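Hydrolase, NUDIX family (PDB 3F6A) probably hydrolyses nucleoside diphosphates linked to another moiety, as NUDIX-family enzymes do, although its own substrate is not established. Local coordinates at residues 9-14 against 45-50; 19-24 against 123-128; 29-34 against 135-140; 51-56 against 113-118; 61-66 against 80-85. All coordinates share one frame; numbering follows the deposited sequence.

Interaction 1: 9-14 against 45-50; sequences VSVFIV and EACIRE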
# COMPACT_ATOMS: atom_id res chain seq x y z
N VAL A 9 -2.49 9.89 3.30
CA VAL A 9 -1.65 9.07 4.16
C VAL A 9 -1.99 9.36 5.62
O VAL A 9 -2.57 10.40 5.94
CB VAL A 9 -0.13 9.33 3.94
CG1 VAL A 9 0.24 9.03 2.50
CG2 VAL A 9 0.23 10.77 4.31
N SER A 10 -1.65 8.41 6.49
CA SER A 10 -1.87 8.54 7.92
C SER A 10 -0.61 8.01 8.57
O SER A 10 0.00 7.07 8.06
CB SER A 10 -3.07 7.69 8.38
OG SER A 10 -4.29 8.29 8.00
N VAL A 11 -0.21 8.60 9.69
CA VAL A 11 0.99 8.17 10.39
C VAL A 11 0.77 8.11 11.88
O VAL A 11 0.37 9.10 12.50
CB VAL A 11 2.17 9.14 10.16
CG1 VAL A 11 3.47 8.42 10.44
CG2 VAL A 11 2.13 9.68 8.75
N PHE A 12 1.02 6.95 12.46
CA PHE A 12 0.91 6.74 13.89
C PHE A 12 2.34 6.82 14.39
O PHE A 12 3.16 5.96 14.08
CB PHE A 12 0.28 5.38 14.17
CG PHE A 12 -1.20 5.35 13.93
CD1 PHE A 12 -2.08 5.66 14.96
CD2 PHE A 12 -1.71 5.05 12.67
CE1 PHE A 12 -3.46 5.67 14.74
CE2 PHE A 12 -3.10 5.05 12.45
CZ PHE A 12 -3.96 5.36 13.48
N ILE A 13 2.63 7.87 15.15
CA ILE A 13 3.98 8.10 15.66
C ILE A 13 4.12 7.68 17.11
O ILE A 13 3.35 8.10 17.97
CB ILE A 13 4.35 9.59 15.51
CG1 ILE A 13 4.19 10.00 14.05
CG2 ILE A 13 5.77 9.83 15.99
CD1 ILE A 13 4.35 11.47 13.78
N VAL A 14 5.13 6.86 17.38
CA VAL A 14 5.39 6.37 18.73
C VAL A 14 6.66 6.94 19.34
O VAL A 14 7.71 6.94 18.71
CB VAL A 14 5.49 4.82 18.73
CG1 VAL A 14 5.98 4.32 20.09
CG2 VAL A 14 4.13 4.21 18.39
N GLU A 45 6.99 10.31 1.53
CA GLU A 45 7.48 11.68 1.70
C GLU A 45 6.34 12.50 2.29
O GLU A 45 6.58 13.42 3.07
CB GLU A 45 7.92 12.26 0.36
CG GLU A 45 9.05 11.46 -0.28
CD GLU A 45 9.50 12.01 -1.62
OE1 GLU A 45 8.63 12.38 -2.44
OE2 GLU A 45 10.73 12.07 -1.85
N ALA A 46 5.11 12.15 1.93
CA ALA A 46 3.93 12.83 2.43
C ALA A 46 3.81 12.62 3.94
O ALA A 46 3.40 13.52 4.67
CB ALA A 46 2.67 12.32 1.73
N CYS A 47 4.17 11.42 4.41
CA CYS A 47 4.11 11.13 5.84
C CYS A 47 5.12 12.00 6.56
O CYS A 47 4.82 12.61 7.59
CB CYS A 47 4.43 9.66 6.11
SG CYS A 47 3.14 8.49 5.61
N ILE A 48 6.34 12.03 6.01
CA ILE A 48 7.41 12.83 6.58
C ILE A 48 7.03 14.30 6.67
O ILE A 48 7.21 14.91 7.72
CB ILE A 48 8.72 12.68 5.76
CG1 ILE A 48 9.26 11.25 5.92
CG2 ILE A 48 9.76 13.70 6.21
CD1 ILE A 48 10.60 11.02 5.24
N ARG A 49 6.51 14.88 5.59
CA ARG A 49 6.15 16.30 5.65
C ARG A 49 4.97 16.57 6.58
O ARG A 49 4.99 17.55 7.33
CB ARG A 49 5.84 16.85 4.25
CG ARG A 49 4.95 16.00 3.39
CD ARG A 49 4.54 16.78 2.15
NE ARG A 49 3.48 17.72 2.45
CZ ARG A 49 2.19 17.44 2.31
NH1 ARG A 49 1.80 16.26 1.86
NH2 ARG A 49 1.29 18.34 2.67
N GLU A 50 3.95 15.72 6.54
CA GLU A 50 2.80 15.92 7.40
C GLU A 50 3.20 15.86 8.87
O GLU A 50 2.67 16.60 9.70
CB GLU A 50 1.70 14.90 7.10
CG GLU A 50 1.04 15.11 5.74
CD GLU A 50 0.19 16.37 5.68
OE1 GLU A 50 0.35 17.26 6.55
OE2 GLU A 50 -0.65 16.48 4.76

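Interaction 2: 19-24 against 123-128; sequences VLLHLH and KWYSKE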
# COMPACT_ATOMS: atom_id res chain seq x y z
N VAL A 19 1.74 6.86 21.84
CA VAL A 19 1.48 7.17 20.43
C VAL A 19 0.76 8.51 20.34
O VAL A 19 -0.06 8.84 21.19
CB VAL A 19 0.63 6.06 19.77
CG1 VAL A 19 -0.66 5.88 20.54
CG2 VAL A 19 0.37 6.40 18.32
N LEU A 20 1.05 9.27 19.29
CA LEU A 20 0.48 10.60 19.08
C LEU A 20 -0.75 10.71 18.19
O LEU A 20 -0.81 10.10 17.13
CB LEU A 20 1.57 11.53 18.52
CG LEU A 20 1.14 12.91 18.04
CD1 LEU A 20 0.72 13.76 19.24
CD2 LEU A 20 2.29 13.57 17.29
N LEU A 21 -1.71 11.51 18.62
CA LEU A 21 -2.94 11.77 17.86
C LEU A 21 -3.24 13.25 18.00
O LEU A 21 -2.76 13.89 18.93
CB LEU A 21 -4.11 10.96 18.43
CG LEU A 21 -4.05 9.43 18.45
CD1 LEU A 21 -5.24 8.89 19.22
CD2 LEU A 21 -4.04 8.88 17.03
N HIS A 22 -4.03 13.81 17.09
CA HIS A 22 -4.40 15.21 17.22
C HIS A 22 -5.87 15.39 16.88
O HIS A 22 -6.44 14.61 16.12
CB HIS A 22 -3.48 16.10 16.35
CG HIS A 22 -3.76 16.08 14.88
ND1 HIS A 22 -4.42 15.04 14.25
CD2 HIS A 22 -3.42 16.95 13.90
CE1 HIS A 22 -4.47 15.28 12.95
NE2 HIS A 22 -3.87 16.43 12.71
N LEU A 23 -6.50 16.40 17.48
CA LEU A 23 -7.92 16.68 17.25
C LEU A 23 -8.10 17.32 15.87
O LEU A 23 -7.67 18.45 15.64
CB LEU A 23 -8.46 17.62 18.34
CG LEU A 23 -9.96 17.50 18.67
CD1 LEU A 23 -10.33 18.58 19.68
CD2 LEU A 23 -10.80 17.64 17.42
N HIS A 24 -8.75 16.60 14.97
CA HIS A 24 -8.94 17.10 13.62
C HIS A 24 -9.53 18.51 13.51
O HIS A 24 -9.15 19.27 12.63
CB HIS A 24 -9.81 16.14 12.80
CG HIS A 24 -9.69 16.35 11.33
ND1 HIS A 24 -8.61 15.91 10.60
CD2 HIS A 24 -10.49 17.01 10.46
CE1 HIS A 24 -8.74 16.29 9.34
NE2 HIS A 24 -9.88 16.96 9.23
N LYS A 123 -2.10 14.94 21.63
CA LYS A 123 -1.96 14.19 22.87
C LYS A 123 -1.28 12.85 22.66
O LYS A 123 -1.43 12.22 21.62
CB LYS A 123 -3.34 13.97 23.50
CG LYS A 123 -4.09 15.27 23.80
CD LYS A 123 -5.33 15.01 24.65
CE LYS A 123 -4.96 14.40 25.99
NZ LYS A 123 -6.17 14.10 26.83
N TRP A 124 -0.51 12.43 23.66
CA TRP A 124 0.18 11.14 23.59
C TRP A 124 -0.62 10.14 24.42
O TRP A 124 -1.08 10.47 25.52
CB TRP A 124 1.60 11.25 24.12
CG TRP A 124 2.50 12.10 23.26
CD1 TRP A 124 2.73 13.44 23.37
CD2 TRP A 124 3.30 11.65 22.16
NE1 TRP A 124 3.63 13.85 22.41
CE2 TRP A 124 3.99 12.77 21.65
CE3 TRP A 124 3.50 10.40 21.55
CZ2 TRP A 124 4.87 12.68 20.57
CZ3 TRP A 124 4.37 10.31 20.48
CH2 TRP A 124 5.05 11.45 20.00
N TYR A 125 -0.77 8.93 23.90
CA TYR A 125 -1.54 7.91 24.59
C TYR A 125 -0.77 6.63 24.89
O TYR A 125 -0.03 6.12 24.04
CB TYR A 125 -2.78 7.54 23.77
CG TYR A 125 -3.73 8.67 23.53
CD1 TYR A 125 -4.91 8.78 24.27
CD2 TYR A 125 -3.47 9.64 22.56
CE1 TYR A 125 -5.80 9.82 24.05
CE2 TYR A 125 -4.35 10.67 22.33
CZ TYR A 125 -5.52 10.76 23.07
OH TYR A 125 -6.40 11.79 22.84
N SER A 126 -0.96 6.13 26.10
CA SER A 126 -0.32 4.89 26.53
C SER A 126 -1.24 3.77 26.07
O SER A 126 -2.40 4.02 25.73
CB SER A 126 -0.21 4.85 28.05
OG SER A 126 -1.51 4.88 28.62
N LYS A 127 -0.75 2.54 26.07
CA LYS A 127 -1.59 1.43 25.66
C LYS A 127 -2.77 1.37 26.63
O LYS A 127 -3.85 0.91 26.28
CB LYS A 127 -0.80 0.11 25.69
CG LYS A 127 -1.62 -1.11 25.29
CD LYS A 127 -0.92 -2.00 24.27
CE LYS A 127 0.37 -2.61 24.79
NZ LYS A 127 1.50 -1.63 24.87
N GLU A 128 -2.56 1.87 27.84
CA GLU A 128 -3.61 1.90 28.85
C GLU A 128 -4.69 2.91 28.48
O GLU A 128 -5.88 2.63 28.58
CB GLU A 128 -3.03 2.23 30.23
CG GLU A 128 -2.08 1.17 30.77
CD GLU A 128 -1.92 1.25 32.28
OE1 GLU A 128 -1.50 2.31 32.79
OE2 GLU A 128 -2.22 0.24 32.97

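Interaction 3: 29-34 against 135-140; sequences KMLPLG and NIQENI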
# COMPACT_ATOMS: atom_id res chain seq x y z
N LYS A 29 -12.73 14.88 16.93
CA LYS A 29 -12.32 13.48 17.03
C LYS A 29 -10.79 13.38 16.94
O LYS A 29 -10.16 14.10 16.17
CB LYS A 29 -12.94 12.66 15.89
CG LYS A 29 -12.40 13.03 14.52
CD LYS A 29 -12.76 12.02 13.45
CE LYS A 29 -14.23 12.10 13.07
NZ LYS A 29 -14.48 11.32 11.82
N MSE A 30 -10.21 12.49 17.73
CA MSE A 30 -8.76 12.30 17.71
C MSE A 30 -8.35 11.43 16.52
O MSE A 30 -8.94 10.38 16.27
CB MSE A 30 -8.30 11.64 19.01
CG MSE A 30 -8.57 12.49 20.25
SE MSE A 30 -7.92 14.32 20.08
CE MSE A 30 -6.05 13.98 20.34
N LEU A 31 -7.34 11.88 15.78
CA LEU A 31 -6.85 11.14 14.61
C LEU A 31 -5.34 11.20 14.50
O LEU A 31 -4.69 12.07 15.09
CB LEU A 31 -7.46 11.72 13.33
CG LEU A 31 -8.97 11.67 13.12
CD1 LEU A 31 -9.32 12.45 11.86
CD2 LEU A 31 -9.45 10.22 13.02
N PRO A 32 -4.74 10.26 13.75
CA PRO A 32 -3.29 10.29 13.60
C PRO A 32 -2.98 11.43 12.65
O PRO A 32 -3.89 11.97 12.02
CB PRO A 32 -2.99 8.94 12.98
CG PRO A 32 -4.21 8.67 12.14
CD PRO A 32 -5.32 9.08 13.08
N LEU A 33 -1.72 11.82 12.56
CA LEU A 33 -1.34 12.88 11.64
C LEU A 33 -1.52 12.33 10.23
O LEU A 33 -1.56 11.12 10.03
CB LEU A 33 0.13 13.27 11.86
CG LEU A 33 0.54 13.60 13.30
CD1 LEU A 33 1.93 14.28 13.30
CD2 LEU A 33 -0.49 14.52 13.92
N GLY A 34 -1.62 13.23 9.25
CA GLY A 34 -1.80 12.78 7.88
C GLY A 34 -2.39 13.85 6.98
O GLY A 34 -2.57 15.00 7.40
N ASN A 135 -13.49 10.00 22.38
CA ASN A 135 -13.47 10.78 21.16
C ASN A 135 -12.45 10.20 20.18
O ASN A 135 -11.80 10.93 19.43
CB ASN A 135 -13.15 12.25 21.47
CG ASN A 135 -11.75 12.44 22.03
OD1 ASN A 135 -11.26 11.62 22.81
ND2 ASN A 135 -11.10 13.53 21.63
N ILE A 136 -12.32 8.88 20.19
CA ILE A 136 -11.41 8.17 19.30
C ILE A 136 -12.12 6.97 18.68
O ILE A 136 -12.51 6.04 19.39
CB ILE A 136 -10.17 7.64 20.04
CG1 ILE A 136 -9.52 8.76 20.86
CG2 ILE A 136 -9.17 7.08 19.04
CD1 ILE A 136 -8.36 8.29 21.71
N GLN A 137 -12.28 7.00 17.36
CA GLN A 137 -12.93 5.91 16.63
C GLN A 137 -12.26 4.59 16.97
O GLN A 137 -11.06 4.55 17.24
CB GLN A 137 -12.83 6.15 15.13
CG GLN A 137 -13.24 7.54 14.71
CD GLN A 137 -12.77 7.89 13.32
OE1 GLN A 137 -12.92 9.04 12.88
NE2 GLN A 137 -12.21 6.92 12.61
N GLU A 138 -13.03 3.50 16.96
CA GLU A 138 -12.49 2.18 17.29
C GLU A 138 -11.30 1.73 16.43
O GLU A 138 -10.31 1.21 16.97
CB GLU A 138 -13.59 1.13 17.21
CG GLU A 138 -14.79 1.40 18.11
CD GLU A 138 -14.40 1.57 19.56
OE1 GLU A 138 -13.63 0.73 20.08
OE2 GLU A 138 -14.86 2.55 20.19
N ASN A 139 -11.38 1.91 15.11
CA ASN A 139 -10.29 1.47 14.24
C ASN A 139 -9.01 2.28 14.49
O ASN A 139 -7.90 1.79 14.25
CB ASN A 139 -10.71 1.53 12.76
CG ASN A 139 -10.91 2.95 12.25
OD1 ASN A 139 -11.35 3.83 12.98
ND2 ASN A 139 -10.61 3.16 10.98
N ILE A 140 -9.16 3.50 14.98
CA ILE A 140 -7.99 4.32 15.28
C ILE A 140 -7.37 3.77 16.56
O ILE A 140 -6.15 3.70 16.70
CB ILE A 140 -8.37 5.80 15.48
CG1 ILE A 140 -8.92 6.38 14.17
CG2 ILE A 140 -7.16 6.60 15.94
CD1 ILE A 140 -7.94 6.31 13.01

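Interaction 4: 51-56 against 113-118; sequences AKEEAG and SPEIGE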
# COMPACT_ATOMS: atom_id res chain seq x y z
N ALA A 51 4.15 14.98 9.19
CA ALA A 51 4.62 14.85 10.56
C ALA A 51 5.28 16.16 10.99
O ALA A 51 5.14 16.60 12.14
CB ALA A 51 5.60 13.69 10.68
N LYS A 52 6.01 16.78 10.06
CA LYS A 52 6.70 18.04 10.33
C LYS A 52 5.72 19.20 10.39
O LYS A 52 5.81 20.06 11.27
CB LYS A 52 7.74 18.30 9.22
CG LYS A 52 8.79 19.34 9.58
CD LYS A 52 9.69 18.85 10.72
CE LYS A 52 10.89 19.76 10.93
NZ LYS A 52 11.77 19.27 12.03
N GLU A 53 4.77 19.23 9.47
CA GLU A 53 3.79 20.31 9.43
C GLU A 53 2.76 20.26 10.56
O GLU A 53 2.42 21.30 11.14
CB GLU A 53 3.07 20.32 8.07
CG GLU A 53 4.01 20.49 6.88
CD GLU A 53 3.29 20.50 5.54
OE1 GLU A 53 2.40 19.65 5.32
OE2 GLU A 53 3.63 21.35 4.68
N GLU A 54 2.29 19.07 10.91
CA GLU A 54 1.27 18.95 11.94
C GLU A 54 1.78 18.83 13.38
O GLU A 54 1.02 19.06 14.32
CB GLU A 54 0.33 17.79 11.61
CG GLU A 54 -0.21 17.88 10.18
CD GLU A 54 -1.34 16.90 9.89
OE1 GLU A 54 -1.32 15.77 10.42
OE2 GLU A 54 -2.23 17.26 9.10
N ALA A 55 3.06 18.49 13.55
CA ALA A 55 3.60 18.35 14.89
C ALA A 55 5.04 18.82 15.03
O ALA A 55 5.62 18.71 16.11
CB ALA A 55 3.48 16.90 15.35
N GLY A 56 5.62 19.33 13.95
CA GLY A 56 7.00 19.80 14.00
C GLY A 56 7.95 18.68 14.40
O GLY A 56 8.95 18.90 15.10
N SER A 113 5.30 20.92 17.94
CA SER A 113 5.11 22.31 17.54
C SER A 113 4.43 22.38 16.17
O SER A 113 5.10 22.50 15.15
CB SER A 113 6.47 23.01 17.49
OG SER A 113 6.34 24.36 17.08
N PRO A 114 3.10 22.30 16.13
CA PRO A 114 2.40 22.35 14.84
C PRO A 114 2.62 23.65 14.09
O PRO A 114 2.75 24.71 14.69
CB PRO A 114 0.93 22.18 15.23
CG PRO A 114 1.00 21.40 16.52
CD PRO A 114 2.15 22.08 17.23
N GLU A 115 2.64 23.57 12.77
CA GLU A 115 2.81 24.76 11.95
C GLU A 115 1.46 25.48 11.84
O GLU A 115 0.41 24.92 12.18
CB GLU A 115 3.37 24.39 10.58
CG GLU A 115 4.82 23.91 10.67
CD GLU A 115 5.39 23.49 9.33
OE1 GLU A 115 4.79 23.81 8.28
OE2 GLU A 115 6.46 22.85 9.33
N ILE A 116 1.52 26.71 11.36
CA ILE A 116 0.35 27.57 11.22
C ILE A 116 -0.91 26.91 10.65
O ILE A 116 -0.87 26.22 9.64
CB ILE A 116 0.68 28.80 10.36
CG1 ILE A 116 -0.44 29.84 10.46
CG2 ILE A 116 0.88 28.39 8.90
CD1 ILE A 116 -0.16 31.12 9.70
N GLY A 117 -2.03 27.15 11.32
CA GLY A 117 -3.30 26.63 10.85
C GLY A 117 -3.57 25.15 11.05
O GLY A 117 -4.63 24.66 10.66
N GLU A 118 -2.62 24.43 11.63
CA GLU A 118 -2.80 22.99 11.86
C GLU A 118 -3.47 22.82 13.22
O GLU A 118 -3.49 23.76 14.02
CB GLU A 118 -1.45 22.28 11.88
CG GLU A 118 -0.61 22.43 10.63
CD GLU A 118 -1.09 21.57 9.48
OE1 GLU A 118 -0.35 21.47 8.48
OE2 GLU A 118 -2.20 21.00 9.56

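Interaction 5: 61-66 against 80-85; sequences LYNPID and LLINPI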
# COMPACT_ATOMS: atom_id res chain seq x y z
N LEU A 61 10.04 6.21 9.78
CA LEU A 61 9.01 5.27 9.37
C LEU A 61 9.45 3.83 9.51
O LEU A 61 10.59 3.48 9.21
CB LEU A 61 8.62 5.53 7.91
CG LEU A 61 8.06 6.90 7.54
CD1 LEU A 61 7.93 7.00 6.02
CD2 LEU A 61 6.71 7.11 8.20
N TYR A 62 8.55 2.98 9.99
CA TYR A 62 8.85 1.56 10.13
C TYR A 62 8.97 1.06 8.69
O TYR A 62 8.03 1.22 7.90
CB TYR A 62 7.72 0.85 10.85
CG TYR A 62 7.84 -0.65 10.88
CD1 TYR A 62 8.91 -1.27 11.54
CD2 TYR A 62 6.89 -1.45 10.25
CE1 TYR A 62 9.02 -2.66 11.56
CE2 TYR A 62 6.99 -2.84 10.27
CZ TYR A 62 8.06 -3.43 10.93
OH TYR A 62 8.17 -4.80 10.93
N ASN A 63 10.11 0.48 8.35
CA ASN A 63 10.33 0.00 6.99
C ASN A 63 11.16 -1.28 6.89
O ASN A 63 12.38 -1.24 6.67
CB ASN A 63 10.98 1.12 6.17
CG ASN A 63 11.32 0.68 4.75
OD1 ASN A 63 10.69 -0.22 4.20
ND2 ASN A 63 12.30 1.34 4.16
N PRO A 64 10.50 -2.44 7.03
CA PRO A 64 11.20 -3.72 6.93
C PRO A 64 11.60 -3.90 5.48
O PRO A 64 10.75 -4.07 4.60
CB PRO A 64 10.14 -4.72 7.38
CG PRO A 64 8.86 -4.09 6.88
CD PRO A 64 9.05 -2.63 7.25
N ILE A 65 12.91 -3.86 5.22
CA ILE A 65 13.42 -3.99 3.87
C ILE A 65 13.45 -5.43 3.37
O ILE A 65 13.85 -6.34 4.10
CB ILE A 65 14.85 -3.42 3.75
CG1 ILE A 65 14.88 -1.95 4.19
CG2 ILE A 65 15.35 -3.55 2.31
CD1 ILE A 65 14.18 -0.99 3.23
N ASP A 66 13.01 -5.62 2.13
CA ASP A 66 13.01 -6.91 1.45
C ASP A 66 14.26 -6.73 0.59
O ASP A 66 14.16 -6.36 -0.58
CB ASP A 66 11.76 -7.01 0.57
CG ASP A 66 11.65 -8.34 -0.16
OD1 ASP A 66 12.64 -9.09 -0.24
OD2 ASP A 66 10.54 -8.62 -0.68
N LEU A 80 12.48 0.33 -4.68
CA LEU A 80 11.52 -0.27 -3.78
C LEU A 80 11.23 0.75 -2.68
O LEU A 80 12.13 1.15 -1.94
CB LEU A 80 12.09 -1.55 -3.17
CG LEU A 80 11.17 -2.30 -2.21
CD1 LEU A 80 9.98 -2.88 -2.97
CD2 LEU A 80 11.95 -3.41 -1.51
N LEU A 81 9.97 1.16 -2.59
CA LEU A 81 9.57 2.15 -1.60
C LEU A 81 9.06 1.51 -0.32
O LEU A 81 8.84 0.30 -0.27
CB LEU A 81 8.47 3.04 -2.19
CG LEU A 81 8.78 3.68 -3.54
CD1 LEU A 81 7.54 4.44 -4.03
CD2 LEU A 81 9.97 4.61 -3.42
N ILE A 82 8.88 2.32 0.71
CA ILE A 82 8.36 1.81 1.97
C ILE A 82 6.87 1.55 1.74
O ILE A 82 6.14 2.42 1.26
CB ILE A 82 8.57 2.83 3.14
CG1 ILE A 82 7.56 2.57 4.26
CG2 ILE A 82 8.45 4.23 2.64
CD1 ILE A 82 7.76 1.26 4.96
N ASN A 83 6.44 0.35 2.08
CA ASN A 83 5.06 -0.08 1.89
C ASN A 83 4.20 0.30 3.10
O ASN A 83 4.68 0.28 4.23
CB ASN A 83 5.05 -1.60 1.69
CG ASN A 83 3.86 -2.08 0.88
OD1 ASN A 83 3.20 -3.06 1.25
ND2 ASN A 83 3.59 -1.41 -0.23
N PRO A 84 2.92 0.65 2.88
CA PRO A 84 2.07 1.01 4.01
C PRO A 84 1.79 -0.23 4.86
O PRO A 84 1.92 -1.35 4.37
CB PRO A 84 0.80 1.54 3.35
CG PRO A 84 0.76 0.79 2.04
CD PRO A 84 2.21 0.83 1.60
N ILE A 85 1.42 -0.02 6.12
CA ILE A 85 1.11 -1.13 7.02
C ILE A 85 -0.31 -1.61 6.70
O ILE A 85 -0.60 -2.80 6.70
CB ILE A 85 1.12 -0.68 8.51
CG1 ILE A 85 2.46 -0.03 8.87
CG2 ILE A 85 0.87 -1.90 9.41
CD1 ILE A 85 3.65 -0.97 8.78
O HOH W 1 11.00 -1.02 1.44

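Interaction 1: 9-14 against 45-50
Strand 9-14 and helix 45-50 come within 8.2 Å axis to axis at an angle of 60°, and Val11 and Cys47 have the closest CA atoms. The contact is made by four small side chains: Val9 and Val11 on the strand, Ala46 and Cys47 on the helix. Cys47 sits between the two valines. Its SG is turned beside its own backbone N, anti to the carbonyl carbon (chi1 -72°), which brings the sulfur to the strand. There SG lies 3.8 Å from Val9 CB and 3.5 Å from Val11 CG2. Val11 touches with one methyl: the same CG2 also rests on Cys47 CB, again at 3.5 Å. Val9 spreads its two methyls over Ala46. CG2 is the nearer, 3.9 Å from Ala46 CB. No hydrogen bond crosses the contact.

The helix is that of the Nudix box, residues 35-56. Its polar residues lie off this patch. Arg49 pairs with Glu41 and Glu53 and also donates to His36 O. Its NH2 has Glu50 OE2 nearby, but that oxygen lies well out of the guanidinium plane, so only charge acts between them. On the strand, Ser10 and Phe12 turn to the other face of the sheet. Ser10 OG bonds to Asp100, and Phe12 packs on helix 138-150. The sheet is thus sandwiched between two helices, as in the Nudix fold. The contact joins the box helix to the sheet by close apolar packing, the Cys47 sulfur included, with no polar bond across it.

Interaction 2: 19-24 against 123-128
Leu20 packs against one face of the Trp124 indole, on one face of a sheet where strands 19-23 and 123-125 run antiparallel. Leu20 CB sits over the six-membered ring, 3.6 Å from its centroid and 12° off the normal, a CH-pi contact. Trp124 has CG beside its backbone N (chi1 -67°), and this lays the ring back across the neighbouring strand. The Leu20 chain starts the other way, with CG opposite the backbone N (chi1 171°). Its CD1 reaches Lys123 O at 3.6 Å. The indole NE1 bonds to Phe110 O.

Val19, Leu21 and Tyr125 occupy the other face. Leu21 and Tyr125 meet at about a right angle, with Leu21 CD1 3.7 Å from Tyr125 CE2. Val19 O lies at the edge of the tyrosine ring, in its plane.

Two hydrogen-bonded pairs, Val19 with Tyr125 and Leu21 with Lys123, flank the non-hydrogen-bonded pair Leu20 with Trp124. The shortest of the four bonds is Tyr125 N to Val19 O, 2.8 Å. Val19 and Leu21 also touch helix 138-150, while Leu20 touches Ala55 of helix 43-55. The backbone bonds set the register, and the aromatic rings bury apolar carbons on both faces of this part of the Nudix sheet.

Interaction 3: 29-34 against 135-140
Met30, a selenomethionine, lies against Asn135 and Ile136 where the Nudix-fold sheet meets the segment leading into helix 138-150. Its backbone N donates to Asn135 O at 2.8 Å in an almost straight bond (179°). The side chain can be followed outward. CB meets Ile136 CG1 at 3.6 Å. CG is close to the amide of Asn135, 3.1 Å from ND2, which is tight. The chain then bends at chi2 and chi3, so SE stays near the same ND2 and the CE methyl turns away toward the hydroxyl of Tyr125.

Beyond Met30 the contact changes character. Leu31 CD2 packs on Ile140 CG1, and Pro32 CD meets Ile140 CD1 tip to tip at 3.8 Å. Ile140 also rests on Phe12 and Leu21, so the first turn of the helix is set into the apolar side of the sheet.

The outer rim is polar. Lys29 and Gln137 cross obliquely, and Lys29 NZ donates to Gln137 OE1 at 3.0 Å. Lys29 CD is equally near that oxygen. Asn139, the second residue of the helix after the N-cap Gln137, reaches Ser76 and Glu78 of the second subunit, so this rim borders the dimer interface. The amide of Gln137 is used at both ends: its NE2 donates to Asn139 OD1 at 3.2 Å, on a lone pair in the plane of the Asn139 amide.

Interaction 4: 51-56 against 113-118
The carboxylates of Glu53 and Glu115 come near each other at an oblique angle, their planes 80° apart, and those of Glu54 and Glu118 are turned by 78°. None of these pairs is bonded. Glu53 OE2 and Glu115 OE1 are 4.5 Å apart, and Glu54 OE2 and Glu118 OE2 approach to 3.8 Å. Glu115 CD lies against Glu53 CA, and its OE1 is 3.7 Å from Glu53 CG. Glu118 bends at chi2 (-76°), which folds its carboxylate back to the helix, with OE1 beside Glu53 CB and OE2 beside Glu54 CG. The Pro114 ring leans on the backbone, its CG 3.2 Å from Glu54 O.

Glu53, Glu54 and Gly56 close the Nudix box, whose glutamates bind divalent cations in many relatives. No metal is present in this contact. Glu53 OE1 is paired with Arg49, and Glu54 OE1 accepts from Gly34 N, so each has a partner away from the 113-118 loop.

The loop is fixed to the last turn of the helix by two backbone bonds. Glu115 N donates to Glu53 O at 2.8 Å. Ser113 N donates to Ala55 O at 2.9 Å, but from above the carbonyl plane. Gly56 leaves the helix with positive phi, and its CA passes 3.5 Å from Ser113 O. A type II turn from Glu115 to Glu118 then brings Glu118 back, so that its CG lies 3.3 Å from Glu53 O.

Interaction 5: 61-66 against 80-85
Ile82 and Asn63 form the tight part of this contact. The Ile82 chain runs out with CG1 opposite its backbone N (chi1 157°), and CD1 presses against the backbone at Tyr62 and the side chain of Asn63. That methyl is 3.0 Å from Tyr62 O, a short approach, and 3.4 Å from both CB and OD1 of Asn63. Beside it, Ile85 CD1 meets the edge of the Tyr62 ring in its plane, 3.6 Å from CD2. Pro64 CD lies over one face of the same ring, toward its rim.

The other end is looser. Leu80 touches Asp66 only through CD2, 3.8 Å from the backbone O and 4.2 Å from CB. Between the two ends a water spans the segments. It donates to Asn63 OD1 at 2.9 Å and to Leu81 O at 3.1 Å.

Segment 80-85 also faces the second subunit, where Leu80 and Leu81 pair with an antiparallel strand and continue the sheet across the interface. Within the chain, Ile82 packs on Tyr103 and its N bonds to Glu44. No direct hydrogen bond joins the two segments, so apolar packing and the bridging water connect the two segments that flank helix 67-75 in the chain.

How the interactions relate
All five contacts lie in one NUDIX domain. Interactions 1, 2 and 3 share its mixed sheet, in which strands 7-15, 18-23 and 30-36 are mutual neighbours. Interactions 1 and 4 use successive parts of helix 43-55, their centres 12 Å apart. Interactions 2 and 3 are closest, 9 Å between centres. Their second segments lead from strand 122-125 into helix 138-150. Interactions 3 and 4 meet where helix 43-55 packs on strand 30-36. Interaction 5 touches interaction 1, about 13 Å away between centres, but lies about 23 Å from interactions 2 and 3. Interactions 3 and 5 both reach the second subunit, so the dimer draws on opposite sides of the chain's centre.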